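Local coordinates for cell surface protein (Faecalibacterium prausnitzii A2-165, PDB 4GT6) that is of unknown function but, as an extracellular leucine-rich-repeat protein of the BspA type, probably binds other proteins at the cell surface, at residues D140-P145 against Y160-V165; V171-E176 against V193-T198; A178-A183 against A200-F205; L207-S212 against I220-Y225; P239-D244 against C264-S269. All coordinates share one frame; numbering follows the deposited sequence. Where two conformers were deposited one is given.

Contact 1. Residues D140-P145 against Y160-V165; sequences DTVTIP and YSLHTV. With EDO (1,2-ethanediol), chain J.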
# COMPACT_ATOMS: atom_id res chain seq x y z
N ASP A 140 -12.38 -9.07 3.68
CA ASP A 140 -11.57 -10.31 3.76
C ASP A 140 -11.07 -10.80 2.40
O ASP A 140 -9.93 -11.27 2.33
CB ASP A 140 -12.34 -11.43 4.50
CG ASP A 140 -13.62 -11.91 3.87
OD1 ASP A 140 -14.14 -11.22 2.96
OD2 ASP A 140 -14.11 -12.99 4.26
N THR A 141 -11.89 -10.75 1.36
CA THR A 141 -11.51 -11.17 0.01
C THR A 141 -12.10 -10.18 -0.97
O THR A 141 -13.23 -9.70 -0.75
CB THR A 141 -11.98 -12.60 -0.35
OG1 THR A 141 -13.39 -12.61 -0.52
CG2 THR A 141 -11.54 -13.66 0.66
N VAL A 142 -11.36 -9.89 -2.03
CA VAL A 142 -11.82 -8.96 -3.06
C VAL A 142 -11.53 -9.55 -4.43
O VAL A 142 -10.42 -10.03 -4.67
CB VAL A 142 -11.16 -7.55 -2.91
CG1 VAL A 142 -11.42 -6.69 -4.15
CG2 VAL A 142 -11.67 -6.83 -1.66
N THR A 143 -12.51 -9.47 -5.32
CA THR A 143 -12.34 -9.86 -6.71
C THR A 143 -12.54 -8.60 -7.56
O THR A 143 -13.60 -7.98 -7.52
CB THR A 143 -13.28 -11.01 -7.14
OG1 THR A 143 -12.98 -12.17 -6.37
CG2 THR A 143 -13.13 -11.36 -8.63
N ILE A 144 -11.50 -8.23 -8.31
CA ILE A 144 -11.56 -7.08 -9.21
C ILE A 144 -12.00 -7.63 -10.57
O ILE A 144 -11.36 -8.54 -11.09
CB ILE A 144 -10.20 -6.31 -9.25
CG1 ILE A 144 -9.82 -5.73 -7.86
CG2 ILE A 144 -10.20 -5.21 -10.33
CD1 ILE A 144 -10.85 -4.66 -7.20
N PRO A 145 -13.14 -7.15 -11.13
CA PRO A 145 -13.62 -7.72 -12.40
C PRO A 145 -12.86 -7.32 -13.64
O PRO A 145 -12.21 -6.27 -13.66
CB PRO A 145 -15.06 -7.18 -12.50
CG PRO A 145 -15.00 -5.88 -11.82
CD PRO A 145 -14.05 -6.08 -10.65
N TYR A 160 -6.41 -4.59 6.84
CA TYR A 160 -5.76 -5.59 7.72
C TYR A 160 -6.29 -7.01 7.65
O TYR A 160 -5.56 -7.93 8.04
CB TYR A 160 -5.81 -5.14 9.18
CG TYR A 160 -5.12 -3.82 9.44
CD1 TYR A 160 -3.83 -3.58 8.98
CD2 TYR A 160 -5.72 -2.84 10.24
CE1 TYR A 160 -3.18 -2.38 9.24
CE2 TYR A 160 -5.08 -1.63 10.51
CZ TYR A 160 -3.81 -1.40 10.00
OH TYR A 160 -3.16 -0.23 10.29
N SER A 161 -7.53 -7.20 7.20
CA SER A 161 -8.12 -8.54 7.10
C SER A 161 -8.08 -9.12 5.70
O SER A 161 -8.48 -10.27 5.51
CB SER A 161 -9.59 -8.51 7.54
OG SER A 161 -9.67 -8.01 8.86
N LEU A 162 -7.67 -8.32 4.72
CA LEU A 162 -7.73 -8.69 3.30
C LEU A 162 -6.61 -9.71 2.99
O LEU A 162 -5.45 -9.33 2.92
CB LEU A 162 -7.62 -7.42 2.43
CG LEU A 162 -7.68 -7.59 0.90
CD1 LEU A 162 -9.01 -8.22 0.46
CD2 LEU A 162 -7.51 -6.23 0.21
N HIS A 163 -6.99 -10.98 2.83
CA HIS A 163 -6.00 -12.05 2.66
C HIS A 163 -5.92 -12.59 1.23
O HIS A 163 -4.97 -13.31 0.91
CB HIS A 163 -6.25 -13.19 3.65
CG HIS A 163 -7.58 -13.86 3.49
ND1 HIS A 163 -7.80 -14.79 2.48
CD2 HIS A 163 -8.73 -13.70 4.19
CE1 HIS A 163 -9.06 -15.18 2.62
NE2 HIS A 163 -9.67 -14.53 3.61
N THR A 164 -6.94 -12.32 0.39
CA THR A 164 -6.96 -12.79 -1.00
C THR A 164 -7.52 -11.71 -1.90
O THR A 164 -8.58 -11.15 -1.61
CB THR A 164 -7.77 -14.11 -1.13
OG1 THR A 164 -7.25 -15.10 -0.25
CG2 THR A 164 -7.77 -14.66 -2.56
N VAL A 165 -6.81 -11.42 -3.00
CA VAL A 165 -7.26 -10.47 -4.02
C VAL A 165 -7.07 -11.15 -5.36
O VAL A 165 -5.97 -11.63 -5.66
CB VAL A 165 -6.59 -9.06 -3.99
CG1 VAL A 165 -7.08 -8.19 -5.16
CG2 VAL A 165 -6.87 -8.33 -2.68
C1 EDO J . -2.81 -10.13 -5.21
O1 EDO J . -2.99 -11.17 -6.15
C2 EDO J . -2.77 -8.79 -5.96
O2 EDO J . -1.75 -8.84 -6.94
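Val142 and Leu162 form the tight side of this contact: the Val142 CG2 methyl lies 3.7 Å from Leu162 CD1, the two side chains crossing at a slant. Leu162 reaches it because its CG is anti to the backbone N (chi1 -179°), and Phe156 and Leu122 close round Val142. The backbones are joined by two fairly straight bonds, Val142 N to Thr164 O at 3.1 Å and His163 N to Asp140 O at 3.0 Å. Asp140 O also sits over one face of the His163 imidazole, displaced toward its rim.

The side carrying Thr141 and Thr164 is looser and more exposed. There Thr141 CG2 runs alongside the His163 ring, 3.5 Å from His163 CE1, and His163 ND1 and Thr164 OG1 are hydrogen-bonded at 2.8 Å. Parallel strands of successive turns, with aliphatic residues inside and threonines outside, are the stacked coils of a leucine-rich-repeat solenoid.

Contact 2. Residues V171-E176 against V193-T198; sequences VTAIEE and VTRIGT. With EDO (1,2-ethanediol), chain F.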
# COMPACT_ATOMS: atom_id res chain seq x y z
N VAL A 171 -5.75 -5.78 -15.95
CA VAL A 171 -4.96 -4.85 -15.14
C VAL A 171 -3.55 -4.68 -15.75
O VAL A 171 -2.84 -5.68 -15.98
CB VAL A 171 -4.93 -5.27 -13.64
CG1 VAL A 171 -3.77 -4.60 -12.88
CG2 VAL A 171 -6.25 -4.91 -12.97
N THR A 172 -3.16 -3.43 -16.02
CA THR A 172 -1.83 -3.13 -16.58
C THR A 172 -0.93 -2.45 -15.55
O THR A 172 0.28 -2.30 -15.81
CB THR A 172 -1.91 -2.26 -17.85
OG1 THR A 172 -2.26 -0.92 -17.49
CG2 THR A 172 -2.87 -2.83 -18.89
N ALA A 173 -1.50 -1.98 -14.44
CA ALA A 173 -0.72 -1.28 -13.42
C ALA A 173 -1.26 -1.51 -12.05
O ALA A 173 -2.47 -1.55 -11.86
CB ALA A 173 -0.66 0.23 -13.71
N ILE A 174 -0.35 -1.68 -11.09
CA ILE A 174 -0.67 -1.78 -9.66
C ILE A 174 0.04 -0.59 -9.07
O ILE A 174 1.27 -0.60 -8.96
CB ILE A 174 -0.26 -3.13 -9.02
CG1 ILE A 174 -0.94 -4.31 -9.73
CG2 ILE A 174 -0.54 -3.14 -7.50
CD1 ILE A 174 -0.29 -5.70 -9.37
N GLU A 175 -0.70 0.47 -8.71
CA GLU A 175 -0.06 1.73 -8.35
C GLU A 175 0.52 1.73 -6.94
O GLU A 175 0.34 0.78 -6.17
CB GLU A 175 -1.00 2.95 -8.58
CG GLU A 175 -1.58 3.06 -10.00
CD GLU A 175 -0.64 3.26 -11.19
OE1 GLU A 175 0.60 3.24 -11.00
OE2 GLU A 175 -1.15 3.43 -12.32
N GLU A 176 1.25 2.78 -6.61
CA GLU A 176 1.92 2.93 -5.32
C GLU A 176 1.02 2.61 -4.14
O GLU A 176 -0.12 3.09 -4.09
CB GLU A 176 2.41 4.38 -5.13
CG GLU A 176 3.63 4.73 -5.95
CD GLU A 176 4.15 6.14 -5.75
OE1 GLU A 176 3.51 6.91 -5.00
OE2 GLU A 176 5.18 6.48 -6.38
N VAL A 193 0.49 -6.71 -16.58
CA VAL A 193 1.04 -5.71 -15.66
C VAL A 193 2.41 -5.19 -16.18
O VAL A 193 3.36 -5.98 -16.35
CB VAL A 193 1.13 -6.24 -14.21
CG1 VAL A 193 1.89 -5.23 -13.32
CG2 VAL A 193 -0.29 -6.50 -13.65
N THR A 194 2.51 -3.88 -16.42
CA THR A 194 3.77 -3.27 -16.90
C THR A 194 4.29 -2.23 -15.91
O THR A 194 5.37 -1.67 -16.12
CB THR A 194 3.62 -2.66 -18.30
OG1 THR A 194 2.60 -1.66 -18.25
CG2 THR A 194 3.36 -3.72 -19.39
N ARG A 195 3.52 -1.98 -14.82
CA ARG A 195 3.95 -1.05 -13.78
C ARG A 195 3.46 -1.51 -12.42
O ARG A 195 2.28 -1.82 -12.25
CB ARG A 195 3.46 0.39 -14.06
CG ARG A 195 3.74 1.37 -12.90
CD ARG A 195 3.55 2.83 -13.30
NE ARG A 195 2.14 3.14 -13.51
CZ ARG A 195 1.56 3.27 -14.70
NH1 ARG A 195 2.27 3.12 -15.81
NH2 ARG A 195 0.26 3.54 -14.79
N ILE A 196 4.37 -1.55 -11.46
CA ILE A 196 4.03 -1.80 -10.06
C ILE A 196 4.68 -0.65 -9.30
O ILE A 196 5.90 -0.52 -9.32
CB ILE A 196 4.43 -3.20 -9.49
CG1 ILE A 196 3.79 -4.35 -10.30
CG2 ILE A 196 4.04 -3.27 -7.99
CD1 ILE A 196 4.02 -5.79 -9.75
N GLY A 197 3.86 0.20 -8.69
CA GLY A 197 4.34 1.39 -8.01
C GLY A 197 5.07 1.08 -6.73
O GLY A 197 4.92 -0.01 -6.16
N THR A 198 5.84 2.05 -6.24
CA THR A 198 6.61 1.96 -5.00
C THR A 198 5.72 1.51 -3.84
O THR A 198 4.64 2.09 -3.69
CB THR A 198 7.22 3.35 -4.69
OG1 THR A 198 7.84 3.90 -5.86
CG2 THR A 198 8.21 3.31 -3.58
C1 EDO F . 7.43 -1.93 -5.56
O1 EDO F . 7.94 -1.39 -4.31
C2 EDO F . 8.00 -1.11 -6.77
O2 EDO F . 7.93 -1.77 -8.03
O HOH W 1 0.70 0.26 -17.16
O HOH W 2 6.19 4.39 -7.89
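Arg195 reaches across to Glu175 in a side-on, two-nitrogen grip. Arg195 NE meets Glu175 OE1 at 2.9 Å and Arg195 NH2 meets Glu175 OE2 at 2.8 Å, both nearly in the guanidinium plane and both on syn lone pairs. Bends at chi3 of Arg195 (70°) and chi2 of Glu175 (-63°) bring the two flat groups within 15° of coplanar, while Ala173 CB packs over one guanidinium face.

Backbone bonds run between the segments as in parallel strands: Thr194 N to Thr172 O, Ile174 N to Arg195 O, and Gly197 N to Ile174 O at 2.7 Å. These are adjacent coils of the leucine-rich-repeat solenoid. Gly197, without a side chain, brings its CA within 3.7 Å of Glu176 N.

Apolar contacts lie on the inner side. Val171 CG1 and Val193 CG2 run abreast at 4.0 Å, and Ile174 CD1 approaches Ile196 CD1 at 4.3 Å.

Water links the margins, one molecule joining Thr172 O to Thr194 OG1, another Glu176 OE2 to Thr198 N.

Contact 3. Residues A178-A183 against A200-F205; sequences AFTGTA and AFSECF. With EDO (1,2-ethanediol), chain H; EDO (1,2-ethanediol), chain G.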
# COMPACT_ATOMS: atom_id res chain seq x y z
N ALA A 178 -0.78 0.22 -3.27
CA ALA A 178 -2.10 -0.41 -3.50
C ALA A 178 -2.47 -1.48 -2.45
O ALA A 178 -3.64 -1.53 -2.05
CB ALA A 178 -2.16 -1.03 -4.89
N PHE A 179 -1.49 -2.31 -1.99
CA PHE A 179 -1.79 -3.37 -1.00
C PHE A 179 -0.93 -3.24 0.23
O PHE A 179 -0.73 -4.24 0.94
CB PHE A 179 -1.58 -4.77 -1.64
CG PHE A 179 -2.51 -5.00 -2.80
CD1 PHE A 179 -3.83 -5.36 -2.60
CD2 PHE A 179 -2.07 -4.79 -4.11
CE1 PHE A 179 -4.71 -5.52 -3.68
CE2 PHE A 179 -2.93 -5.00 -5.19
CZ PHE A 179 -4.24 -5.37 -4.97
N THR A 180 -0.43 -2.03 0.52
CA THR A 180 0.38 -1.84 1.74
C THR A 180 -0.37 -2.32 2.99
O THR A 180 -1.54 -1.97 3.17
CB THR A 180 0.75 -0.35 1.93
OG1 THR A 180 1.56 0.08 0.86
CG2 THR A 180 1.48 -0.07 3.24
N GLY A 181 0.29 -3.11 3.83
CA GLY A 181 -0.27 -3.50 5.12
C GLY A 181 -1.43 -4.47 5.11
O GLY A 181 -2.07 -4.65 6.15
N THR A 182 -1.69 -5.13 3.97
CA THR A 182 -2.78 -6.10 3.86
C THR A 182 -2.35 -7.47 4.41
O THR A 182 -1.17 -7.71 4.66
CB THR A 182 -3.28 -6.20 2.41
OG1 THR A 182 -2.20 -6.64 1.58
CG2 THR A 182 -3.87 -4.89 1.90
N ALA A 183 -3.32 -8.37 4.57
CA ALA A 183 -3.08 -9.71 5.10
C ALA A 183 -2.89 -10.74 3.98
O ALA A 183 -3.08 -11.93 4.23
CB ALA A 183 -4.25 -10.13 5.99
N ALA A 200 3.80 -0.97 -3.29
CA ALA A 200 2.52 -1.66 -3.59
C ALA A 200 2.31 -2.84 -2.66
O ALA A 200 1.18 -3.12 -2.28
CB ALA A 200 2.52 -2.14 -5.04
N PHE A 201 3.42 -3.55 -2.27
CA PHE A 201 3.33 -4.71 -1.40
C PHE A 201 4.15 -4.54 -0.11
O PHE A 201 4.49 -5.53 0.55
CB PHE A 201 3.74 -5.98 -2.17
CG PHE A 201 2.80 -6.26 -3.32
CD1 PHE A 201 1.50 -6.71 -3.09
CD2 PHE A 201 3.18 -6.00 -4.63
CE1 PHE A 201 0.62 -6.95 -4.15
CE2 PHE A 201 2.30 -6.23 -5.70
CZ PHE A 201 1.03 -6.71 -5.45
N SER A 202 4.39 -3.29 0.31
CA SER A 202 5.10 -3.07 1.58
C SER A 202 4.21 -3.49 2.76
O SER A 202 2.98 -3.55 2.62
CB SER A 202 5.53 -1.61 1.72
OG SER A 202 4.38 -0.77 1.85
N GLU A 203 4.84 -3.93 3.87
CA GLU A 203 4.12 -4.36 5.08
C GLU A 203 3.09 -5.49 4.82
O GLU A 203 2.05 -5.54 5.46
CB GLU A 203 3.42 -3.14 5.76
CG GLU A 203 4.40 -2.07 6.23
CD GLU A 203 3.66 -0.90 6.86
OE1 GLU A 203 3.11 -1.08 7.97
OE2 GLU A 203 3.56 0.16 6.21
N CYS A 204 3.37 -6.41 3.88
CA CYS A 204 2.49 -7.55 3.66
C CYS A 204 3.03 -8.69 4.52
O CYS A 204 3.72 -9.59 4.05
CB CYS A 204 2.40 -7.91 2.19
SG CYS A 204 1.38 -6.74 1.24
N PHE A 205 2.71 -8.62 5.82
CA PHE A 205 3.27 -9.50 6.86
C PHE A 205 2.96 -10.99 6.72
O PHE A 205 3.71 -11.79 7.27
CB PHE A 205 2.80 -9.05 8.26
CG PHE A 205 3.05 -7.60 8.64
CD1 PHE A 205 4.11 -6.88 8.08
CD2 PHE A 205 2.27 -6.97 9.61
CE1 PHE A 205 4.34 -5.55 8.44
CE2 PHE A 205 2.49 -5.63 9.96
CZ PHE A 205 3.53 -4.93 9.37
C1 EDO H . -1.53 -9.16 8.31
O1 EDO H . -0.55 -9.87 9.01
C2 EDO H . -1.07 -7.71 8.05
O2 EDO H . 0.14 -7.66 7.27
C1 EDO G . 5.99 2.68 4.75
O1 EDO G . 5.68 3.53 3.65
C2 EDO G . 5.95 1.22 4.25
O2 EDO G . 4.63 0.87 3.90
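Phe179 and Phe201 point the same way from successive coils, their ring planes only 5° apart. The rings are slid past each other, with centroids 5.5 Å apart, so they barely overlap; contact is made where Phe179 CD2 comes 3.5 Å from Phe201 CE1. Similar torsions bring this about, each CG lying beside its backbone N (chi1 -62° and -63°). Ala200 O approaches the edge of the Phe179 ring near its plane and also accepts a hydrogen bond from Phe179 N at 2.8 Å.

Further along, Gly181 N donates to Ser202 O at 3.0 Å. Gly181 has a positive phi and occupies the type II turn from Phe179 to Thr182. That turn is held by Phe179 O, which takes both the N-H and the hydroxyl of Thr182 from the same face of its plane, with Thr182 OG1 2.9 Å from Phe179 O. The Cys204 SG atom packs 3.3 Å from Phe179 O.

Outside this shell, Asn199 O is hydrogen-bonded to the hydroxyl of Thr180 and probably to that of Ser202. Ile174 packs against Phe179 and Ala200, and Ile187 and Ile189 against Phe201. A 1,2-ethanediol, probably from the crystallisation liquor, joins Thr182 O to Phe205 N.

In this buried contact the carbonyls of Ala200, Ser202 and Phe179 are matched by N-H and hydroxyl donors, so the turns can stack beside two near-parallel, offset phenylalanine rings without leaving those oxygens unpartnered.

Contact 4. Residues L207-S212 against I220-Y225; sequences LSTITS and IDNVLY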
# COMPACT_ATOMS: atom_id res chain seq x y z
N LEU A 207 2.47 -12.68 3.70
CA LEU A 207 2.73 -13.17 2.35
C LEU A 207 3.70 -14.37 2.31
O LEU A 207 4.81 -14.27 2.84
CB LEU A 207 3.28 -12.02 1.50
CG LEU A 207 3.43 -12.31 0.02
CD1 LEU A 207 2.06 -12.56 -0.63
CD2 LEU A 207 4.13 -11.15 -0.65
N SER A 208 3.29 -15.49 1.70
CA SER A 208 4.21 -16.62 1.61
C SER A 208 4.54 -16.99 0.17
O SER A 208 5.65 -17.45 -0.08
CB SER A 208 3.67 -17.85 2.35
OG SER A 208 2.43 -18.29 1.82
N THR A 209 3.59 -16.80 -0.78
CA THR A 209 3.84 -17.17 -2.18
C THR A 209 3.52 -16.03 -3.13
O THR A 209 2.62 -15.23 -2.89
CB THR A 209 3.07 -18.44 -2.57
OG1 THR A 209 1.71 -18.31 -2.17
CG2 THR A 209 3.67 -19.71 -1.95
N ILE A 210 4.29 -15.96 -4.22
CA ILE A 210 4.19 -14.97 -5.27
C ILE A 210 4.26 -15.68 -6.60
O ILE A 210 5.21 -16.45 -6.84
CB ILE A 210 5.34 -13.91 -5.16
CG1 ILE A 210 5.34 -13.20 -3.77
CG2 ILE A 210 5.27 -12.89 -6.33
CD1 ILE A 210 6.56 -12.35 -3.51
N THR A 211 3.28 -15.45 -7.46
CA THR A 211 3.29 -16.00 -8.83
C THR A 211 3.08 -14.85 -9.78
O THR A 211 2.53 -13.81 -9.39
CB THR A 211 2.26 -17.14 -9.04
OG1 THR A 211 0.94 -16.64 -8.81
CG2 THR A 211 2.54 -18.38 -8.19
N SER A 212 3.53 -15.00 -11.02
CA SER A 212 3.38 -13.91 -11.98
C SER A 212 3.40 -14.43 -13.41
O SER A 212 4.19 -15.31 -13.73
CB SER A 212 4.50 -12.89 -11.80
OG SER A 212 4.42 -11.90 -12.82
N ILE A 220 10.65 -14.92 -9.66
CA ILE A 220 11.81 -15.79 -9.90
C ILE A 220 12.18 -16.41 -8.56
O ILE A 220 12.51 -15.68 -7.61
CB ILE A 220 12.97 -14.98 -10.52
CG1 ILE A 220 12.57 -14.28 -11.83
CG2 ILE A 220 14.18 -15.88 -10.72
CD1 ILE A 220 13.60 -13.26 -12.36
N ASP A 221 12.07 -17.74 -8.46
CA ASP A 221 12.35 -18.45 -7.21
C ASP A 221 11.51 -17.83 -6.05
O ASP A 221 12.03 -17.50 -4.98
CB ASP A 221 13.87 -18.44 -6.91
CG ASP A 221 14.29 -19.15 -5.62
OD1 ASP A 221 13.70 -20.20 -5.30
OD2 ASP A 221 15.22 -18.65 -4.94
N ASN A 222 10.21 -17.61 -6.32
CA ASN A 222 9.22 -17.10 -5.35
C ASN A 222 9.60 -15.71 -4.76
O ASN A 222 9.42 -15.45 -3.58
CB ASN A 222 9.00 -18.12 -4.22
CG ASN A 222 7.79 -17.81 -3.37
OD1 ASN A 222 6.85 -17.19 -3.84
ND2 ASN A 222 7.79 -18.22 -2.13
N VAL A 223 10.14 -14.84 -5.59
CA VAL A 223 10.50 -13.48 -5.20
C VAL A 223 10.04 -12.60 -6.34
O VAL A 223 10.21 -12.98 -7.49
CB VAL A 223 12.03 -13.34 -4.92
CG1 VAL A 223 12.41 -11.89 -4.63
CG2 VAL A 223 12.47 -14.24 -3.76
N LEU A 224 9.42 -11.43 -6.03
CA LEU A 224 8.95 -10.56 -7.10
C LEU A 224 10.01 -9.55 -7.49
O LEU A 224 10.58 -8.88 -6.63
CB LEU A 224 7.66 -9.83 -6.68
CG LEU A 224 6.92 -9.07 -7.79
CD1 LEU A 224 6.40 -10.02 -8.90
CD2 LEU A 224 5.73 -8.29 -7.18
N TYR A 225 10.23 -9.42 -8.80
CA TYR A 225 11.19 -8.49 -9.38
C TYR A 225 10.52 -7.58 -10.38
O TYR A 225 9.46 -7.92 -10.91
CB TYR A 225 12.33 -9.25 -10.12
CG TYR A 225 13.18 -10.10 -9.21
CD1 TYR A 225 12.83 -11.42 -8.93
CD2 TYR A 225 14.32 -9.58 -8.60
CE1 TYR A 225 13.57 -12.19 -8.03
CE2 TYR A 225 15.08 -10.35 -7.71
CZ TYR A 225 14.71 -11.66 -7.44
OH TYR A 225 15.45 -12.42 -6.56
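Asn222 grips the backbone on both sides of Thr209 with its carboxamide. Asn222 ND2 donates to Ser208 O at 3.1 Å in an almost straight bond (169°) that lies in both the carbonyl plane and the amide plane. Asn222 OD1 accepts from Ile210 N at 2.9 Å, with the nitrogen nearly on the line of the side-chain C=O, though the N-H...O angle is only 146°. Between them Thr209 CA sits 3.4 Å from Asn222 OD1. The amide reaches this edge because CG lies anti to the Asn222 backbone N (chi1 -167°), and two bonds made by different atoms of one flat group fix its rotation.

Asn222 has positive phi and psi, as does Asp221 before it, and the bend between them is closed by Ile220 N bonding to Val223 O. Asn222 also packs against Pro239.

Packing carries the rest. Ile210 points at the second segment and crosses Leu224 at about a right angle, its CG2 methyl 3.9 Å from Leu224 CB and 4.0 Å from Leu224 CD1. The CD1 methyl of Ile210 lies 3.9 Å from Leu224 N. Ile189 of the strand at 186-189 also touches Leu224.

The carboxamide thus bonds the backbone C=O and N-H on the two sides of Thr209 as a neighbouring strand would, at the edge of strand 209-212, where the leucine-rich-repeat solenoid meets the mixed sheet beginning at 224-227.

Contact 5. Residues P239-D244 against C264-S269; sequences PSQRED and CAYLAS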
# COMPACT_ATOMS: atom_id res chain seq x y z
N PRO A 239 8.77 -12.70 0.07
CA PRO A 239 7.60 -13.01 0.92
C PRO A 239 7.97 -13.11 2.39
O PRO A 239 8.86 -13.86 2.74
CB PRO A 239 7.05 -14.34 0.35
CG PRO A 239 8.02 -14.80 -0.66
CD PRO A 239 9.12 -13.80 -0.85
N SER A 240 7.34 -12.27 3.24
CA SER A 240 7.69 -12.19 4.67
C SER A 240 7.56 -13.52 5.43
O SER A 240 8.28 -13.72 6.40
CB SER A 240 6.84 -11.14 5.37
OG SER A 240 7.21 -9.84 4.92
N GLN A 241 6.65 -14.40 4.99
CA GLN A 241 6.44 -15.68 5.65
C GLN A 241 7.27 -16.82 5.03
O GLN A 241 7.16 -17.96 5.48
CB GLN A 241 4.94 -16.03 5.70
CG GLN A 241 4.17 -15.10 6.64
CD GLN A 241 4.60 -15.24 8.08
OE1 GLN A 241 4.84 -16.34 8.59
NE2 GLN A 241 4.71 -14.14 8.78
N ARG A 242 8.15 -16.51 4.07
CA ARG A 242 9.03 -17.54 3.48
C ARG A 242 9.95 -18.08 4.58
O ARG A 242 10.64 -17.32 5.26
CB ARG A 242 9.82 -16.94 2.31
CG ARG A 242 10.67 -17.96 1.62
CD ARG A 242 11.06 -17.42 0.28
NE ARG A 242 12.07 -18.29 -0.33
CZ ARG A 242 12.46 -18.16 -1.59
NH1 ARG A 242 11.96 -17.20 -2.35
NH2 ARG A 242 13.35 -19.00 -2.10
N GLU A 243 9.96 -19.41 4.76
CA GLU A 243 10.66 -20.02 5.90
C GLU A 243 12.17 -20.28 5.74
O GLU A 243 12.82 -20.64 6.72
CB GLU A 243 9.96 -21.33 6.29
CG GLU A 243 8.55 -21.06 6.80
CD GLU A 243 7.78 -22.23 7.36
OE1 GLU A 243 8.42 -23.23 7.77
OE2 GLU A 243 6.54 -22.12 7.47
N ASP A 244 12.75 -20.08 4.55
CA ASP A 244 14.18 -20.35 4.36
C ASP A 244 15.06 -19.48 5.26
O ASP A 244 14.91 -18.26 5.26
CB ASP A 244 14.59 -20.14 2.90
CG ASP A 244 13.76 -21.00 1.97
OD1 ASP A 244 14.03 -22.22 1.90
OD2 ASP A 244 12.76 -20.49 1.45
N CYS A 264 10.37 -9.84 7.52
CA CYS A 264 10.61 -11.27 7.28
C CYS A 264 10.70 -11.99 8.62
O CYS A 264 11.58 -11.68 9.42
CB CYS A 264 11.88 -11.49 6.46
SG CYS A 264 11.74 -10.90 4.77
N ALA A 265 9.77 -12.90 8.88
CA ALA A 265 9.70 -13.61 10.16
C ALA A 265 10.82 -14.66 10.34
O ALA A 265 11.17 -14.97 11.49
CB ALA A 265 8.34 -14.29 10.28
N TYR A 266 11.36 -15.22 9.24
CA TYR A 266 12.30 -16.35 9.32
C TYR A 266 13.68 -16.10 8.76
O TYR A 266 14.61 -16.83 9.11
CB TYR A 266 11.70 -17.57 8.59
CG TYR A 266 10.35 -18.01 9.13
CD1 TYR A 266 10.26 -18.86 10.22
CD2 TYR A 266 9.17 -17.57 8.53
CE1 TYR A 266 9.02 -19.25 10.74
CE2 TYR A 266 7.92 -17.96 9.04
CZ TYR A 266 7.85 -18.80 10.14
OH TYR A 266 6.64 -19.21 10.63
N LEU A 267 13.81 -15.14 7.83
CA LEU A 267 15.09 -14.88 7.16
C LEU A 267 16.19 -14.53 8.17
O LEU A 267 16.06 -13.55 8.91
CB LEU A 267 14.92 -13.75 6.14
CG LEU A 267 16.13 -13.46 5.22
CD1 LEU A 267 16.45 -14.67 4.31
CD2 LEU A 267 15.89 -12.25 4.37
N ALA A 268 17.26 -15.36 8.21
CA ALA A 268 18.36 -15.20 9.18
C ALA A 268 19.65 -14.70 8.52
O ALA A 268 20.49 -14.11 9.19
CB ALA A 268 18.62 -16.52 9.90
N SER A 269 19.81 -14.96 7.22
CA SER A 269 21.04 -14.60 6.51
C SER A 269 20.72 -14.10 5.12
O SER A 269 19.97 -14.75 4.42
CB SER A 269 21.95 -15.82 6.43
OG SER A 269 23.13 -15.54 5.70
O HOH W 3 10.90 -14.77 6.34
O HOH W 4 4.19 -18.78 8.83
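Tyr266 lies against the 239-244 turn along its whole length. Its CB, directed at the other segment, is 3.5 Å from Arg242 O. Next, CG of Tyr266 comes 3.8 Å from Glu243 CA, and CD2 passes the carbonyls of Arg242 and Gln241. Over the middle of one ring face sits Glu243 CG, 3.9 Å from the centroid of the Tyr266 ring and 13° off the normal, a CH-pi contact. In Glu243, chi1 of -65° sets CG anti to the carbonyl carbon and over the ring; beyond it the chain runs on extended. At the ring edge Tyr266 CE2 meets Gln241 OE1 at 3.5 Å, the amide standing 84° to the ring. The hydroxyl at the tip is joined through a water to the same Gln241 OE1, while Gln241 NE2 is held by Phe205 O.

The backbones meet in one bond, Ala265 N to Ser240 O at 3.0 Å. The type I turn from Pro239 to Arg242 presents that carbonyl, and a water lies within reach of Ser240 O, Arg242 O and Tyr266 N. Arg242 NE bonds Asp244 OD2 at 2.9 Å, and its NH1 reaches Asp221 O.

With a single direct backbone bond, this join between neighbouring coils probably relies more on the tyrosine ring and on bridging water than on backbone bonding.

From the N terminus, contact 1 closes a loop of one coil between 140-145 and 160-165. The chain then runs through 171-176 and 178-183 before returning to 193-198 and 200-205, so contacts 2 and 3 cross, each joining the same pair of coils at a different place; Ile174 packs on Phe179 and Ala200 between them. Contact 1 touches contact 3 through Ala183. Contact 4 closes a short loop between 207-212 and 220-225, and Leu224 meets Ile196 and Phe201 of the coil before. Contact 5 follows in series, bound to contact 4 by Leu207 O with Gln241 N and by Asp221 with Arg242. Contacts 1 to 3 join successive coils; contacts 4 and 5 carry the stacking past the mixed sheet starting at 224-227.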